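Side-chain contacts in PcyX_EBK42635 (Marine metagenome, PDB 5OWG), which probably catalyses the ferredoxin-dependent four-electron reduction of biliverdin to the phycobilin phycoerythrobilin: residues C79-L84 with Y198-Q203; G87-G92 with P118-F123. All coordinates share one frame; numbering follows the deposited sequence.

Interaction 1. Residues C79-L84 with Y198-Q203; sequences CLFPML and YYSEHQ
Phe81 on strand 73-82 meets Tyr199 and Ser200 on helix 189-204. The aromatic contact is the main one. Atom CZ of Phe81 lies 3.7 Å from CD1 of Tyr199, and CE1 of Phe81 is almost as near the same atom. The two rings are steeply inclined, with planes at 82° and centroids 5.7 Å apart. With chi1 at 170°, the Tyr199 ring extends away from its own backbone N, and its CD1 meets Phe81.

A second, looser touch brings SG of Cys79 to 4.2 Å from OH of Tyr199.

A polar group at the contact is the Ser200 hydroxyl. Its OG sits 3.6 Å from CZ of Phe81, a van der Waals approach. The same OG is hydrogen-bonded to the backbone O of Gln196, one turn earlier in the helix, so it is satisfied within the helix. Gln196 also reaches the strand, through a hydrogen bond from its NE2 to Pro82 O.

Phe232 and Ile90 pack against Phe81 and Cys79. The arrangement is a helix laid against one face of a central antiparallel sheet, as in the alpha/beta/alpha sandwich of ferredoxin-dependent bilin reductases.

Interaction 2. Residues G87-G92 with P118-F123; sequences GGPIYG and PLTKWF
Pro89, just before strand 90-96, presses its ring against Leu119 and Thr120 of the short helix 118-121. This is the close part of the contact. The CD atom of Pro89 lies 3.9 Å from CB of Leu119, and the leucine side chain runs nearly perpendicular to that of the proline. Leu119 has CG anti to the backbone N (chi1 -177°), and its CD2 branch comes to 4.0 Å from CG of Pro89. The leucine thus meets the CG and CD side of the proline ring with both its stem and one methyl.

Thr120 approaches the neighbouring part of the ring. Its OG1 is 3.5 Å from CB of Pro89 and 3.6 Å from CG of Pro89. That hydroxyl also makes a weak hydrogen bond to Phe109 O on strand 104-110. Phe109 packs on both Pro89 and Leu119, while Tyr176 and Ile180 also touch Leu119.

The rest of the helix is looser: Pro118 and Lys121 are exposed and do not touch 87-92. Trp122, where the helix ends, instead makes a cation-pi contact with Lys179.

No hydrogen bond joins the two segments directly. The chemistry implies a small contact held by van der Waals packing, with the Thr120 hydroxyl keeping only a weak bond, and that to the neighbouring strand.

Interactions 1 and 2 are both buried; their centres lie about 10 Å and 14 Å from the centre of the chain. Both reach the same antiparallel sheet, through neighbouring strands 73-82 and 90-96. Leu80 N and Tyr91 O, 3.0 Å apart, probably form a hydrogen bond between these strands. Ile90, in the 87-92 segment, packs with its CD1 against Phe81 and Tyr199. Phe81 meets helix 189-204, whereas Leu80 packs on helix 161-179, which Leu119 of helix 118-121 also touches. The two contacts thus lie on different faces of the sheet. Aromatic rings dominate interaction 1, a proline and aliphatic carbons interaction 2. Along the chain, interaction 2 is nested within the loop closed by interaction 1.

Interaction 1. Residues C79-L84 with Y198-Q203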
ATOM      1  N   CYS A  79       0.104  -0.866  -0.173  1.00 42.28           N
ATOM      2  CA  CYS A  79      -0.994  -1.630  -0.744  1.00 32.12           C
ATOM      3  C   CYS A  79      -0.440  -2.625  -1.752  1.00 39.66           C
ATOM      4  O   CYS A  79       0.512  -2.329  -2.478  1.00 39.83           O
ATOM      5  CB  CYS A  79      -2.020  -0.724  -1.431  1.00 37.49           C
ATOM      6  SG  CYS A  79      -3.514  -1.585  -1.922  1.00 55.02           S
ATOM      7  N   LEU A  80      -1.052  -3.808  -1.792  1.00 51.27           N
ATOM      8  CA  LEU A  80      -0.658  -4.867  -2.715  1.00 56.13           C
ATOM      9  C   LEU A  80      -1.893  -5.402  -3.424  1.00 42.51           C
ATOM     10  O   LEU A  80      -2.826  -5.881  -2.772  1.00 50.03           O
ATOM     11  CB  LEU A  80       0.060  -6.007  -1.985  1.00 50.20           C
ATOM     12  CG  LEU A  80       1.586  -5.941  -1.884  1.00 40.89           C
ATOM     13  CD1 LEU A  80       2.035  -4.882  -0.889  1.00 33.91           C
ATOM     14  CD2 LEU A  80       2.158  -7.304  -1.511  1.00 49.55           C
ATOM     15  N   PHE A  81      -1.892  -5.327  -4.760  1.00 34.18           N
ATOM     16  CA  PHE A  81      -2.932  -5.938  -5.581  1.00 28.20           C
ATOM     17  C   PHE A  81      -2.410  -7.227  -6.202  1.00 43.68           C
ATOM     18  O   PHE A  81      -1.335  -7.209  -6.818  1.00 44.69           O
ATOM     19  CB  PHE A  81      -3.375  -4.986  -6.688  1.00 53.05           C
ATOM     20  CG  PHE A  81      -4.276  -3.876  -6.224  1.00 51.03           C
ATOM     21  CD1 PHE A  81      -5.632  -4.095  -6.044  1.00 52.01           C
ATOM     22  CD2 PHE A  81      -3.771  -2.608  -5.994  1.00 50.35           C
ATOM     23  CE1 PHE A  81      -6.464  -3.074  -5.627  1.00 58.92           C
ATOM     24  CE2 PHE A  81      -4.600  -1.581  -5.578  1.00 52.37           C
ATOM     25  CZ  PHE A  81      -5.947  -1.815  -5.394  1.00 52.31           C
ATOM     26  N   PRO A  82      -3.108  -8.356  -6.083  1.00 40.02           N
ATOM     27  CA  PRO A  82      -2.654  -9.576  -6.764  1.00 54.16           C
ATOM     28  C   PRO A  82      -2.891  -9.498  -8.267  1.00 47.32           C
ATOM     29  O   PRO A  82      -3.525  -8.576  -8.784  1.00 49.36           O
ATOM     30  CB  PRO A  82      -3.496 -10.680  -6.120  1.00 57.25           C
ATOM     31  CG  PRO A  82      -4.715  -9.985  -5.627  1.00 56.12           C
ATOM     32  CD  PRO A  82      -4.262  -8.619  -5.205  1.00 51.88           C
ATOM     33  N   MET A  83      -2.365 -10.497  -8.975  1.00 43.54           N
ATOM     34  CA  MET A  83      -2.499 -10.550 -10.423  1.00 40.99           C
ATOM     35  C   MET A  83      -3.934 -10.918 -10.809  1.00 57.34           C
ATOM     36  O   MET A  83      -4.747 -11.340  -9.980  1.00 51.86           O
ATOM     37  CB  MET A  83      -1.491 -11.544 -11.011  1.00 44.60           C
ATOM     38  CG  MET A  83      -1.238 -11.415 -12.513  1.00 54.55           C
ATOM     39  SD  MET A  83      -0.734  -9.759 -13.021  1.00 53.87           S
ATOM     40  CE  MET A  83       0.833  -9.612 -12.171  1.00 48.82           C
ATOM     41  N   LEU A  84      -4.236 -10.761 -12.101  1.00 43.14           N
ATOM     42  CA  LEU A  84      -5.609 -10.684 -12.585  1.00 58.62           C
ATOM     43  C   LEU A  84      -6.323 -12.029 -12.710  1.00 67.50           C
ATOM     44  O   LEU A  84      -7.540 -12.029 -12.924  1.00 81.47           O
ATOM     45  CB  LEU A  84      -5.629  -9.966 -13.938  1.00 57.08           C
ATOM     46  CG  LEU A  84      -5.086  -8.531 -13.915  1.00 57.71           C
ATOM     47  CD1 LEU A  84      -5.052  -7.945 -15.316  1.00 64.08           C
ATOM     48  CD2 LEU A  84      -5.902  -7.635 -12.988  1.00 51.01           C
ATOM     49  N   TYR A 198     -13.536  -1.912  -8.004  1.00 82.38           N
ATOM     50  CA  TYR A 198     -14.539  -1.545  -7.008  1.00 90.32           C
ATOM     51  C   TYR A 198     -13.886  -1.153  -5.690  1.00 87.15           C
ATOM     52  O   TYR A 198     -14.333  -0.218  -5.015  1.00 87.65           O
ATOM     53  CB  TYR A 198     -15.513  -2.707  -6.804  1.00 97.71           C
ATOM     54  CG  TYR A 198     -16.630  -2.434  -5.821  1.00109.14           C
ATOM     55  CD1 TYR A 198     -17.789  -1.779  -6.219  1.00113.38           C
ATOM     56  CD2 TYR A 198     -16.533  -2.844  -4.496  1.00102.56           C
ATOM     57  CE1 TYR A 198     -18.815  -1.531  -5.324  1.00115.27           C
ATOM     58  CE2 TYR A 198     -17.553  -2.603  -3.595  1.00111.99           C
ATOM     59  CZ  TYR A 198     -18.691  -1.947  -4.014  1.00115.67           C
ATOM     60  OH  TYR A 198     -19.707  -1.706  -3.118  1.00112.72           O
ATOM     61  N   TYR A 199     -12.819  -1.858  -5.308  1.00 81.73           N
ATOM     62  CA  TYR A 199     -12.055  -1.478  -4.126  1.00 79.82           C
ATOM     63  C   TYR A 199     -11.345  -0.147  -4.339  1.00 82.10           C
ATOM     64  O   TYR A 199     -11.213   0.650  -3.402  1.00 77.15           O
ATOM     65  CB  TYR A 199     -11.052  -2.582  -3.787  1.00 67.59           C
ATOM     66  CG  TYR A 199     -10.028  -2.211  -2.735  1.00 63.89           C
ATOM     67  CD1 TYR A 199      -8.869  -1.524  -3.076  1.00 66.30           C
ATOM     68  CD2 TYR A 199     -10.210  -2.567  -1.405  1.00 61.10           C
ATOM     69  CE1 TYR A 199      -7.929  -1.189  -2.122  1.00 68.89           C
ATOM     70  CE2 TYR A 199      -9.274  -2.237  -0.443  1.00 69.01           C
ATOM     71  CZ  TYR A 199      -8.135  -1.551  -0.808  1.00 72.85           C
ATOM     72  OH  TYR A 199      -7.201  -1.219   0.147  1.00 72.65           O
ATOM     73  N   SER A 200     -10.882   0.111  -5.564  1.00 77.68           N
ATOM     74  CA  SER A 200     -10.185   1.362  -5.846  1.00 82.26           C
ATOM     75  C   SER A 200     -11.158   2.533  -5.891  1.00 92.11           C
ATOM     76  O   SER A 200     -10.838   3.630  -5.417  1.00 87.48           O
ATOM     77  CB  SER A 200      -9.417   1.245  -7.162  1.00 67.67           C
ATOM     78  OG  SER A 200      -8.365   0.301  -7.051  1.00 64.44           O
ATOM     79  N   GLU A 201     -12.345   2.324  -6.462  1.00 95.82           N
ATOM     80  CA  GLU A 201     -13.378   3.354  -6.441  1.00 82.41           C
ATOM     81  C   GLU A 201     -13.674   3.795  -5.013  1.00 83.54           C
ATOM     82  O   GLU A 201     -13.603   4.986  -4.686  1.00 66.69           O
ATOM     83  CB  GLU A 201     -14.646   2.830  -7.121  1.00 96.86           C
ATOM     84  CG  GLU A 201     -15.933   3.522  -6.680  1.00101.55           C
ATOM     85  CD  GLU A 201     -17.143   3.040  -7.451  1.00107.38           C
ATOM     86  OE1 GLU A 201     -17.016   2.051  -8.203  1.00110.72           O
ATOM     87  OE2 GLU A 201     -18.224   3.648  -7.307  1.00 99.31           O
ATOM     88  N   HIS A 202     -14.008   2.839  -4.144  1.00 93.08           N
ATOM     89  CA  HIS A 202     -14.420   3.170  -2.785  1.00 94.55           C
ATOM     90  C   HIS A 202     -13.294   3.763  -1.949  1.00 91.75           C
ATOM     91  O   HIS A 202     -13.577   4.458  -0.967  1.00 92.81           O
ATOM     92  CB  HIS A 202     -14.975   1.926  -2.089  1.00103.00           C
ATOM     93  CG  HIS A 202     -16.452   1.751  -2.257  1.00104.92           C
ATOM     94  ND1 HIS A 202     -17.368   2.313  -1.394  1.00101.24           N
ATOM     95  CD2 HIS A 202     -17.172   1.084  -3.188  1.00107.70           C
ATOM     96  CE1 HIS A 202     -18.589   1.997  -1.784  1.00108.01           C
ATOM     97  NE2 HIS A 202     -18.499   1.251  -2.872  1.00107.60           N
ATOM     98  N   GLN A 203     -12.031   3.516  -2.304  1.00 92.43           N
ATOM     99  CA  GLN A 203     -10.922   4.042  -1.519  1.00 92.32           C
ATOM    100  C   GLN A 203     -10.221   5.226  -2.171  1.00 85.39           C
ATOM    101  O   GLN A 203      -9.509   5.958  -1.475  1.00 89.50           O
ATOM    102  CB  GLN A 203      -9.888   2.945  -1.237  1.00 80.53           C
ATOM    103  CG  GLN A 203      -8.876   3.368  -0.184  1.00 85.83           C
ATOM    104  CD  GLN A 203      -8.329   2.211   0.620  1.00 94.71           C
ATOM    105  OE1 GLN A 203      -8.588   1.048   0.316  1.00 87.81           O
ATOM    106  NE2 GLN A 203      -7.575   2.527   1.668  1.00 96.58           N
TER

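Interaction 2. Residues G87-G92 with P118-F123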
ATOM      1  N   GLY A  87      -7.874 -14.293  -7.110  1.00 79.80           N
ATOM      2  CA  GLY A  87      -9.050 -13.740  -6.468  1.00 67.97           C
ATOM      3  C   GLY A  87      -8.800 -13.397  -5.015  1.00 53.04           C
ATOM      4  O   GLY A  87      -9.743 -13.253  -4.231  1.00 56.02           O
ATOM      5  N   GLY A  88      -7.530 -13.254  -4.646  1.00 68.84           N
ATOM      6  CA  GLY A  88      -7.157 -13.046  -3.268  1.00 64.35           C
ATOM      7  C   GLY A  88      -7.473 -11.651  -2.770  1.00 74.27           C
ATOM      8  O   GLY A  88      -7.848 -10.757  -3.536  1.00 66.66           O
ATOM      9  N   PRO A  89      -7.326 -11.441  -1.460  1.00 69.00           N
ATOM     10  CA  PRO A  89      -7.617 -10.123  -0.883  1.00 73.53           C
ATOM     11  C   PRO A  89      -6.583  -9.076  -1.268  1.00 74.85           C
ATOM     12  O   PRO A  89      -5.756  -9.299  -2.158  1.00 61.20           O
ATOM     13  CB  PRO A  89      -7.610 -10.398   0.626  1.00 67.59           C
ATOM     14  CG  PRO A  89      -6.707 -11.567   0.789  1.00 68.53           C
ATOM     15  CD  PRO A  89      -6.884 -12.409  -0.442  1.00 63.69           C
ATOM     16  N   ILE A  90      -6.628  -7.927  -0.599  1.00 65.18           N
ATOM     17  CA  ILE A  90      -5.710  -6.823  -0.844  1.00 44.89           C
ATOM     18  C   ILE A  90      -5.051  -6.472   0.482  1.00 53.48           C
ATOM     19  O   ILE A  90      -5.722  -6.006   1.413  1.00 64.53           O
ATOM     20  CB  ILE A  90      -6.428  -5.603  -1.441  1.00 55.50           C
ATOM     21  CG1 ILE A  90      -6.978  -5.930  -2.832  1.00 49.95           C
ATOM     22  CG2 ILE A  90      -5.489  -4.398  -1.520  1.00 50.56           C
ATOM     23  CD1 ILE A  90      -8.090  -5.000  -3.275  1.00 56.85           C
ATOM     24  N   TYR A  91      -3.743  -6.702   0.577  1.00 48.50           N
ATOM     25  CA  TYR A  91      -2.978  -6.178   1.700  1.00 52.53           C
ATOM     26  C   TYR A  91      -3.051  -4.660   1.690  1.00 61.06           C
ATOM     27  O   TYR A  91      -2.789  -4.021   0.667  1.00 57.07           O
ATOM     28  CB  TYR A  91      -1.522  -6.637   1.616  1.00 52.60           C
ATOM     29  CG  TYR A  91      -0.627  -6.138   2.735  1.00 58.35           C
ATOM     30  CD1 TYR A  91      -0.090  -4.855   2.708  1.00 57.92           C
ATOM     31  CD2 TYR A  91      -0.301  -6.959   3.806  1.00 60.35           C
ATOM     32  CE1 TYR A  91       0.732  -4.400   3.725  1.00 61.88           C
ATOM     33  CE2 TYR A  91       0.521  -6.515   4.826  1.00 51.33           C
ATOM     34  CZ  TYR A  91       1.036  -5.236   4.779  1.00 69.89           C
ATOM     35  OH  TYR A  91       1.855  -4.790   5.791  1.00 54.28           O
ATOM     36  N   GLY A  92      -3.415  -4.084   2.828  1.00 52.87           N
ATOM     37  CA  GLY A  92      -3.462  -2.645   2.960  1.00 63.16           C
ATOM     38  C   GLY A  92      -3.003  -2.232   4.338  1.00 59.23           C
ATOM     39  O   GLY A  92      -3.515  -2.738   5.338  1.00 57.48           O
ATOM     40  N   PRO A 118      -9.604 -17.967   1.676  1.00 73.89           N
ATOM     41  CA  PRO A 118      -8.794 -18.499   2.787  1.00 70.06           C
ATOM     42  C   PRO A 118      -7.773 -17.515   3.333  1.00 73.55           C
ATOM     43  O   PRO A 118      -7.560 -17.469   4.551  1.00 64.96           O
ATOM     44  CB  PRO A 118      -8.118 -19.731   2.163  1.00 70.16           C
ATOM     45  CG  PRO A 118      -9.001 -20.125   1.039  1.00 70.22           C
ATOM     46  CD  PRO A 118      -9.580 -18.856   0.501  1.00 68.25           C
ATOM     47  N   LEU A 119      -7.125 -16.725   2.470  1.00 72.24           N
ATOM     48  CA  LEU A 119      -6.039 -15.868   2.936  1.00 72.05           C
ATOM     49  C   LEU A 119      -6.537 -14.781   3.881  1.00 69.79           C
ATOM     50  O   LEU A 119      -5.775 -14.306   4.729  1.00 66.87           O
ATOM     51  CB  LEU A 119      -5.307 -15.246   1.745  1.00 70.32           C
ATOM     52  CG  LEU A 119      -4.098 -14.365   2.078  1.00 65.43           C
ATOM     53  CD1 LEU A 119      -3.105 -15.098   2.968  1.00 53.28           C
ATOM     54  CD2 LEU A 119      -3.414 -13.899   0.804  1.00 54.51           C
ATOM     55  N   THR A 120      -7.801 -14.369   3.751  1.00 61.53           N
ATOM     56  CA  THR A 120      -8.377 -13.426   4.706  1.00 70.31           C
ATOM     57  C   THR A 120      -8.593 -14.092   6.059  1.00 72.96           C
ATOM     58  O   THR A 120      -8.115 -13.604   7.090  1.00 72.83           O
ATOM     59  CB  THR A 120      -9.700 -12.872   4.173  1.00 72.49           C
ATOM     60  OG1 THR A 120      -9.505 -12.304   2.873  1.00 76.49           O
ATOM     61  CG2 THR A 120     -10.249 -11.803   5.117  1.00 70.27           C
ATOM     62  N   LYS A 121      -9.332 -15.204   6.071  1.00 80.39           N
ATOM     63  CA  LYS A 121      -9.589 -15.941   7.303  1.00 60.72           C
ATOM     64  C   LYS A 121      -8.305 -16.137   8.098  1.00 64.48           C
ATOM     65  O   LYS A 121      -8.270 -15.922   9.314  1.00 67.48           O
ATOM     66  CB  LYS A 121     -10.236 -17.288   6.974  1.00 68.26           C
ATOM     67  CG  LYS A 121     -11.452 -17.172   6.066  1.00 67.86           C
ATOM     68  CD  LYS A 121     -12.188 -18.491   5.928  1.00 66.39           C
ATOM     69  CE  LYS A 121     -13.215 -18.678   7.031  1.00 63.79           C
ATOM     70  NZ  LYS A 121     -13.100 -20.011   7.678  1.00 75.46           N
ATOM     71  N   TRP A 122      -7.235 -16.551   7.423  1.00 64.93           N
ATOM     72  CA  TRP A 122      -5.912 -16.457   8.017  1.00 62.97           C
ATOM     73  C   TRP A 122      -5.561 -14.992   8.220  1.00 74.12           C
ATOM     74  O   TRP A 122      -5.605 -14.194   7.280  1.00 72.02           O
ATOM     75  CB  TRP A 122      -4.868 -17.134   7.129  1.00 63.73           C
ATOM     76  CG  TRP A 122      -3.480 -17.012   7.675  1.00 60.38           C
ATOM     77  CD1 TRP A 122      -2.805 -17.939   8.411  1.00 63.62           C
ATOM     78  CD2 TRP A 122      -2.600 -15.890   7.537  1.00 68.52           C
ATOM     79  NE1 TRP A 122      -1.557 -17.466   8.739  1.00 70.74           N
ATOM     80  CE2 TRP A 122      -1.407 -16.209   8.215  1.00 71.31           C
ATOM     81  CE3 TRP A 122      -2.705 -14.646   6.906  1.00 65.70           C
ATOM     82  CZ2 TRP A 122      -0.327 -15.332   8.276  1.00 72.59           C
ATOM     83  CZ3 TRP A 122      -1.634 -13.778   6.970  1.00 61.04           C
ATOM     84  CH2 TRP A 122      -0.462 -14.123   7.650  1.00 75.93           C
ATOM     85  N   PHE A 123      -5.203 -14.637   9.447  1.00 77.04           N
ATOM     86  CA  PHE A 123      -5.080 -13.233   9.814  1.00 62.00           C
ATOM     87  C   PHE A 123      -4.263 -13.038  11.089  1.00 73.07           C
ATOM     88  O   PHE A 123      -3.947 -11.907  11.467  1.00 73.88           O
ATOM     89  CB  PHE A 123      -6.475 -12.613   9.977  1.00 50.70           C
ATOM     90  CG  PHE A 123      -7.442 -13.457  10.777  1.00 66.12           C
ATOM     91  CD1 PHE A 123      -7.002 -14.457  11.639  1.00 66.66           C
ATOM     92  CD2 PHE A 123      -8.806 -13.244  10.656  1.00 67.54           C
ATOM     93  CE1 PHE A 123      -7.901 -15.220  12.357  1.00 66.00           C
ATOM     94  CE2 PHE A 123      -9.709 -14.004  11.375  1.00 52.84           C
ATOM     95  CZ  PHE A 123      -9.256 -14.992  12.225  1.00 65.47           C
TER